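Local coordinates for Sensory/regulatory protein rpfC (PDB 3M6M) that probably relays signals by phosphotransfer as a sensor histidine kinase, through a receiver domain that binds a magnesium ion, at residues Leu18-His23 with Glu48-Ala53; Met28-Leu33 with Lys119-Ala124; Tyr59-Val64 with Asp128-Leu133. All coordinates share one frame; numbering follows the deposited sequence.

All three contacts lie within one receiver domain of the CheY type, a five-stranded parallel sheet with helices on both faces. Interaction 1 sets strand 16-20 against helix 47-56 on one face; interactions 2 and 3 share helix 123-133 on the other, where the loop into it and its first residue meet helix 24-35 and its C-terminal part meets strand 61-65. Their centres are 13 to 16 Å apart. Along the chain interaction 1 closes before interaction 3 opens, while interaction 2 alternates with both. Strands 16-20 and 61-65 are sheet neighbours. Interactions 1 and 2 reach the acidic magnesium end, linked there by the Asp21-Lys119 salt bridge, and interaction 3 ties the last helix to the sheet.

Interaction 1: residues Leu18-His23 with Glu48-Ala53; sequences LVADDH and EQVLDA. With MG (magnesium ion), chain T.
Leu18 and Ala20, on the same face of strand 16-20, meet Val50 and Ala53 of helix 47-56, which runs nearly antiparallel to the strand at 162°. The tight part is built from methyl groups. Leu18 crosses Val50 at a slant, its CD2 lying 3.6 Å from Val50 CG2 and 3.9 Å from Ala53 CB. Its CG stands anti to the backbone N (chi1 -173°), and from there the branch reaches across to the helix. Two residues on, Ala20 CB meets the other branch of Val50, CG1, at 3.7 Å.

Beyond Ala20 the chain leaves the helix. Asp21 OD1 uses its anti lone pair to accept from His23 N at 2.8 Å, an Asx turn just before the next helix, and Asp22 OD1 binds magnesium at 2.5 Å; Asp65 and the carbonyl of His67 also bind the metal. On the outer side of the helix, Glu48 forms a salt bridge with a basic side chain of another protein's chain.

The packed patch lies on one face of the sheet, under helix 47-56: Leu18 also touches Leu42 of strand 40-44, while Val50 rests on Val62 of strand 61-65 and on Met76 of helix 73-85.

Interaction 2: residues Met28-Leu33 with Lys119-Ala124; sequences MVLQRL and KPVVAA
Leu30 and Leu33, one turn apart on helix 24-35, meet a segment that leaves strand 115-118 through a loop and enters helix 123-133 with Val122 at the N-cap position. The CA atoms of Leu30 and Val121 are 8.2 Å apart, and those of Leu33 and Ala123 are 6.9 Å apart. The peptide bond between Lys119 and Pro120 is cis.

Val121 is the centre of the contact. A single methyl, CG1, meets both leucines, lying 3.8 Å from Leu30 CD2 and 3.9 Å from Leu33 CD2. That methyl sits between the backbone N and the carbonyl carbon (chi1 73°), while CG2 does not approach the leucines. Leu30 gets there through CD2 alone. Leu33, pointing at the segment, takes the same first-torsion setting (chi1 73°) and splits its branches: CD2 goes to Val121, and CD1 approaches Ala123 CB more loosely, at 4.4 Å. Leu96 of strand 93-97 and Leu126 of helix 123-133 continue the apolar surface around Leu30 and Val121.

No hydrogen bond spans the two segments, so dispersion and burial of methyl groups hold them together. Lys119, just before the cis proline, makes salt bridges outside this contact, with Asp21 and the magnesium ligand Asp65, so the apolar patch adjoins the acidic site. This lysine-cis-proline pair is the familiar receiver arrangement, in which the lysine, as in relatives, probably contacts the phosphoryl group.

Interaction 3: residues Tyr59-Val64 with Asp128-Leu133; sequences YDAVIV and DTLADL
Ala61 on strand 61-65 and Leu130 on helix 123-133 have the nearest CA atoms, 7.7 Å apart; the short strand and helix axes run roughly antiparallel at 146°, with a closest approach of 10.4 Å.

Every touch between them is methyl to methyl. Ala61 directs its CB at the helix and meets two leucines one turn apart. Leu133 CD1 comes to 4.0 Å from Ala61 CB; the CG of this leucine stands anti to the carbonyl carbon (chi1 -61°), a setting that brings CD1 to the alanine. Leu130 CD2 is a little farther, 4.4 Å from Ala61 CB, and this same methyl also approaches Ile63 CD1 at 4.5 Å. Ile63 contributes through the end of its side chain, since chi2 of 170° stretches CD1 outward from the strand. Met17 of strand 16-20 fills in beside Ala61 and Leu130, and Leu133 rests in addition on Pro92 and Arg114.

Val62 points to the other face of the sheet and packs on Met54 of helix 47-56, so adjacent strand residues serve the two helical layers of this alpha/beta sandwich. Between these two segments the contact is apolar, with no hydrogen bond or charge pair. The 4.0 Å approach is ordinary methyl contact and those at 4.4 to 4.5 Å are looser, each adding a little; Ala61 offers one methyl, which both leucines approach.

Interaction 1: residues Leu18-His23 with Glu48-Ala53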
# COMPACT_ATOMS: atom_id res chain seq x y z
N LEU D 18 25.93 -11.20 34.94
CA LEU D 18 26.20 -12.31 34.04
C LEU D 18 26.98 -11.80 32.83
O LEU D 18 26.55 -10.87 32.14
CB LEU D 18 24.90 -13.00 33.61
CG LEU D 18 24.95 -14.29 32.80
CD1 LEU D 18 25.84 -15.36 33.45
CD2 LEU D 18 23.55 -14.83 32.59
N VAL D 19 28.13 -12.42 32.58
CA VAL D 19 29.05 -11.96 31.54
C VAL D 19 29.31 -13.07 30.52
O VAL D 19 29.57 -14.22 30.90
CB VAL D 19 30.39 -11.46 32.14
CG1 VAL D 19 31.32 -10.96 31.04
CG2 VAL D 19 30.15 -10.35 33.15
N ALA D 20 29.25 -12.72 29.24
CA ALA D 20 29.56 -13.66 28.16
C ALA D 20 30.61 -13.11 27.20
O ALA D 20 30.44 -12.04 26.62
CB ALA D 20 28.30 -14.05 27.41
N ASP D 21 31.71 -13.86 27.06
CA ASP D 21 32.76 -13.57 26.08
C ASP D 21 33.49 -14.86 25.75
O ASP D 21 33.78 -15.66 26.65
CB ASP D 21 33.74 -12.52 26.62
CG ASP D 21 34.63 -11.95 25.53
OD1 ASP D 21 35.44 -12.70 24.95
OD2 ASP D 21 34.53 -10.74 25.26
N ASP D 22 33.79 -15.06 24.47
CA ASP D 22 34.41 -16.31 24.01
C ASP D 22 35.90 -16.43 24.35
O ASP D 22 36.46 -17.53 24.31
CB ASP D 22 34.16 -16.54 22.51
CG ASP D 22 34.63 -15.38 21.65
OD1 ASP D 22 34.19 -14.24 21.88
OD2 ASP D 22 35.43 -15.63 20.72
N HIS D 23 36.54 -15.31 24.69
CA HIS D 23 37.95 -15.31 25.08
C HIS D 23 38.13 -15.25 26.59
O HIS D 23 37.46 -14.48 27.28
CB HIS D 23 38.71 -14.17 24.39
CG HIS D 23 38.95 -14.41 22.93
ND1 HIS D 23 38.14 -13.90 21.94
CD2 HIS D 23 39.91 -15.13 22.30
CE1 HIS D 23 38.59 -14.28 20.76
NE2 HIS D 23 39.66 -15.03 20.95
N GLU D 48 24.66 -18.97 24.00
CA GLU D 48 23.73 -20.04 24.38
C GLU D 48 23.80 -20.35 25.87
O GLU D 48 22.78 -20.68 26.49
CB GLU D 48 24.01 -21.31 23.58
CG GLU D 48 23.43 -21.29 22.18
CD GLU D 48 23.98 -22.39 21.29
OE1 GLU D 48 23.81 -22.29 20.05
OE2 GLU D 48 24.57 -23.36 21.82
N GLN D 49 25.00 -20.22 26.43
CA GLN D 49 25.25 -20.55 27.83
C GLN D 49 24.70 -19.50 28.80
O GLN D 49 24.32 -19.84 29.92
CB GLN D 49 26.75 -20.78 28.07
CG GLN D 49 27.37 -21.94 27.29
CD GLN D 49 27.99 -21.50 25.97
OE1 GLN D 49 27.40 -20.74 25.20
NE2 GLN D 49 29.19 -22.00 25.69
N VAL D 50 24.65 -18.24 28.37
CA VAL D 50 24.03 -17.18 29.17
C VAL D 50 22.51 -17.35 29.21
O VAL D 50 21.88 -17.15 30.24
CB VAL D 50 24.47 -15.73 28.76
CG1 VAL D 50 24.96 -15.67 27.34
CG2 VAL D 50 23.36 -14.70 28.97
N LEU D 51 21.93 -17.75 28.08
CA LEU D 51 20.50 -18.04 28.01
C LEU D 51 20.14 -19.22 28.91
O LEU D 51 19.11 -19.19 29.60
CB LEU D 51 20.06 -18.30 26.56
CG LEU D 51 20.18 -17.12 25.58
CD1 LEU D 51 20.11 -17.59 24.13
CD2 LEU D 51 19.12 -16.06 25.84
N ASP D 52 21.00 -20.24 28.93
CA ASP D 52 20.85 -21.38 29.85
C ASP D 52 20.96 -20.96 31.32
O ASP D 52 20.23 -21.47 32.18
CB ASP D 52 21.88 -22.47 29.54
CG ASP D 52 21.53 -23.28 28.29
OD1 ASP D 52 20.41 -23.15 27.77
OD2 ASP D 52 22.39 -24.07 27.85
N ALA D 53 21.86 -20.02 31.61
CA ALA D 53 22.06 -19.51 32.96
C ALA D 53 20.89 -18.67 33.46
O ALA D 53 20.51 -18.75 34.63
CB ALA D 53 23.36 -18.71 33.04
MG MG T . 34.80 -12.07 20.70

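Interaction 2: residues Met28-Leu33 with Lys119-Ala124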
# COMPACT_ATOMS: atom_id res chain seq x y z
N MET D 28 38.12 -12.56 32.31
CA MET D 28 38.93 -12.33 33.51
C MET D 28 39.04 -10.86 33.90
O MET D 28 38.90 -10.52 35.08
CB MET D 28 40.32 -12.96 33.36
CG MET D 28 40.33 -14.47 33.52
SD MET D 28 42.00 -15.17 33.52
CE MET D 28 41.64 -16.86 34.00
N VAL D 29 39.28 -9.99 32.92
CA VAL D 29 39.39 -8.54 33.18
C VAL D 29 38.05 -7.93 33.61
O VAL D 29 38.01 -7.01 34.42
CB VAL D 29 40.02 -7.74 32.00
CG1 VAL D 29 41.47 -8.16 31.77
CG2 VAL D 29 39.21 -7.87 30.72
N LEU D 30 36.95 -8.46 33.05
CA LEU D 30 35.61 -8.00 33.40
C LEU D 30 35.20 -8.45 34.80
O LEU D 30 34.63 -7.67 35.56
CB LEU D 30 34.59 -8.46 32.36
CG LEU D 30 34.50 -7.65 31.06
CD1 LEU D 30 33.83 -8.46 29.96
CD2 LEU D 30 33.78 -6.33 31.27
N GLN D 31 35.50 -9.70 35.13
CA GLN D 31 35.23 -10.25 36.46
C GLN D 31 35.98 -9.48 37.55
O GLN D 31 35.41 -9.14 38.59
CB GLN D 31 35.60 -11.74 36.51
CG GLN D 31 35.19 -12.46 37.80
CD GLN D 31 35.47 -13.95 37.76
OE1 GLN D 31 35.08 -14.64 36.81
NE2 GLN D 31 36.12 -14.46 38.79
N ARG D 32 37.26 -9.19 37.30
CA ARG D 32 38.12 -8.49 38.24
C ARG D 32 37.66 -7.06 38.55
O ARG D 32 37.61 -6.66 39.72
CB ARG D 32 39.56 -8.47 37.74
CG ARG D 32 40.41 -9.64 38.22
CD ARG D 32 41.79 -9.65 37.57
NE ARG D 32 42.42 -8.33 37.55
CZ ARG D 32 43.20 -7.84 38.52
NH1 ARG D 32 43.46 -8.56 39.61
NH2 ARG D 32 43.72 -6.63 38.40
N LEU D 33 37.32 -6.30 37.51
CA LEU D 33 36.99 -4.88 37.67
C LEU D 33 35.63 -4.62 38.33
O LEU D 33 35.49 -3.67 39.10
CB LEU D 33 37.12 -4.12 36.34
CG LEU D 33 36.12 -4.25 35.18
CD1 LEU D 33 34.91 -3.34 35.38
CD2 LEU D 33 36.80 -3.91 33.87
N LYS D 119 35.09 -1.83 23.48
CA LYS D 119 36.16 -2.65 24.02
C LYS D 119 37.51 -2.15 23.49
O LYS D 119 37.60 -1.78 22.32
CB LYS D 119 35.94 -4.12 23.65
CG LYS D 119 35.01 -4.88 24.58
CD LYS D 119 34.66 -6.26 24.02
CE LYS D 119 35.72 -7.31 24.33
NZ LYS D 119 35.38 -8.61 23.70
N PRO D 120 38.56 -2.13 24.34
CA PRO D 120 38.59 -2.52 25.76
C PRO D 120 37.72 -1.61 26.62
O PRO D 120 37.68 -0.39 26.39
CB PRO D 120 40.07 -2.36 26.14
CG PRO D 120 40.62 -1.41 25.14
CD PRO D 120 39.89 -1.69 23.87
N VAL D 121 37.04 -2.20 27.58
CA VAL D 121 36.03 -1.49 28.37
C VAL D 121 36.65 -0.49 29.35
O VAL D 121 37.61 -0.80 30.06
CB VAL D 121 35.04 -2.47 29.07
CG1 VAL D 121 35.70 -3.19 30.25
CG2 VAL D 121 33.78 -1.74 29.50
N VAL D 122 36.10 0.73 29.36
CA VAL D 122 36.46 1.73 30.35
C VAL D 122 35.65 1.45 31.61
O VAL D 122 34.42 1.45 31.58
CB VAL D 122 36.20 3.18 29.84
CG1 VAL D 122 36.72 4.21 30.85
CG2 VAL D 122 36.85 3.40 28.48
N ALA D 123 36.36 1.20 32.72
CA ALA D 123 35.73 0.85 34.00
C ALA D 123 34.75 1.91 34.49
O ALA D 123 33.69 1.58 35.04
CB ALA D 123 36.80 0.58 35.05
N ALA D 124 35.09 3.18 34.29
CA ALA D 124 34.24 4.31 34.68
C ALA D 124 32.94 4.35 33.88
O ALA D 124 31.87 4.55 34.45
CB ALA D 124 35.00 5.62 34.54

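Interaction 3: residues Tyr59-Val64 with Asp128-Leu133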
# COMPACT_ATOMS: atom_id res chain seq x y z
N TYR D 59 19.25 -12.53 37.09
CA TYR D 59 20.37 -11.59 37.12
C TYR D 59 19.90 -10.15 36.93
O TYR D 59 18.89 -9.89 36.27
CB TYR D 59 21.42 -11.95 36.06
CG TYR D 59 22.05 -13.31 36.27
CD1 TYR D 59 23.19 -13.46 37.06
CD2 TYR D 59 21.50 -14.45 35.69
CE1 TYR D 59 23.77 -14.71 37.26
CE2 TYR D 59 22.07 -15.71 35.89
CZ TYR D 59 23.20 -15.83 36.67
OH TYR D 59 23.77 -17.07 36.86
N ASP D 60 20.64 -9.21 37.52
CA ASP D 60 20.29 -7.79 37.45
C ASP D 60 20.63 -7.17 36.09
O ASP D 60 19.93 -6.27 35.63
CB ASP D 60 20.95 -7.01 38.58
CG ASP D 60 20.32 -7.28 39.94
OD1 ASP D 60 19.07 -7.32 40.02
OD2 ASP D 60 21.07 -7.46 40.92
N ALA D 61 21.70 -7.66 35.47
CA ALA D 61 22.15 -7.18 34.17
C ALA D 61 23.05 -8.20 33.49
O ALA D 61 23.77 -8.94 34.15
CB ALA D 61 22.87 -5.84 34.31
N VAL D 62 23.00 -8.22 32.16
CA VAL D 62 23.82 -9.12 31.35
C VAL D 62 24.78 -8.31 30.47
O VAL D 62 24.35 -7.42 29.72
CB VAL D 62 22.96 -10.06 30.46
CG1 VAL D 62 23.85 -10.94 29.58
CG2 VAL D 62 22.03 -10.93 31.32
N ILE D 63 26.07 -8.62 30.56
CA ILE D 63 27.08 -8.03 29.68
C ILE D 63 27.51 -9.08 28.66
O ILE D 63 28.09 -10.10 29.01
CB ILE D 63 28.32 -7.53 30.46
CG1 ILE D 63 27.91 -6.61 31.62
CG2 ILE D 63 29.28 -6.82 29.51
CD1 ILE D 63 29.03 -6.25 32.57
N VAL D 64 27.20 -8.81 27.39
CA VAL D 64 27.48 -9.75 26.31
C VAL D 64 28.51 -9.21 25.30
O VAL D 64 28.48 -8.04 24.94
CB VAL D 64 26.17 -10.21 25.59
CG1 VAL D 64 25.58 -9.09 24.73
CG2 VAL D 64 26.41 -11.46 24.77
N ASP D 128 29.12 3.27 35.53
CA ASP D 128 28.14 4.36 35.51
C ASP D 128 26.88 3.99 34.73
O ASP D 128 25.77 4.37 35.11
CB ASP D 128 28.76 5.64 34.94
CG ASP D 128 29.64 6.37 35.95
OD1 ASP D 128 30.32 5.70 36.76
OD2 ASP D 128 29.66 7.61 35.92
N THR D 129 27.06 3.24 33.64
CA THR D 129 25.94 2.76 32.83
C THR D 129 25.18 1.63 33.53
O THR D 129 23.97 1.50 33.36
CB THR D 129 26.39 2.30 31.43
OG1 THR D 129 27.60 1.55 31.54
CG2 THR D 129 26.62 3.50 30.52
N LEU D 130 25.90 0.83 34.31
CA LEU D 130 25.29 -0.23 35.11
C LEU D 130 24.47 0.34 36.27
O LEU D 130 23.43 -0.20 36.63
CB LEU D 130 26.34 -1.22 35.64
CG LEU D 130 27.11 -2.10 34.64
CD1 LEU D 130 28.23 -2.85 35.35
CD2 LEU D 130 26.20 -3.06 33.89
N ALA D 131 24.96 1.45 36.83
CA ALA D 131 24.26 2.16 37.91
C ALA D 131 22.97 2.82 37.43
O ALA D 131 22.01 2.95 38.20
CB ALA D 131 25.18 3.19 38.55
N ASP D 132 22.95 3.22 36.16
CA ASP D 132 21.76 3.81 35.53
C ASP D 132 20.62 2.80 35.34
O ASP D 132 19.46 3.19 35.25
CB ASP D 132 22.13 4.44 34.18
CG ASP D 132 22.75 5.82 34.31
OD1 ASP D 132 23.19 6.19 35.42
OD2 ASP D 132 22.79 6.55 33.30
N LEU D 133 20.97 1.51 35.29
CA LEU D 133 20.00 0.45 35.02
C LEU D 133 19.09 0.16 36.21
O LEU D 133 17.86 0.27 36.10
CB LEU D 133 20.71 -0.83 34.55
CG LEU D 133 21.53 -0.77 33.26
CD1 LEU D 133 22.32 -2.05 33.06
CD2 LEU D 133 20.66 -0.48 32.04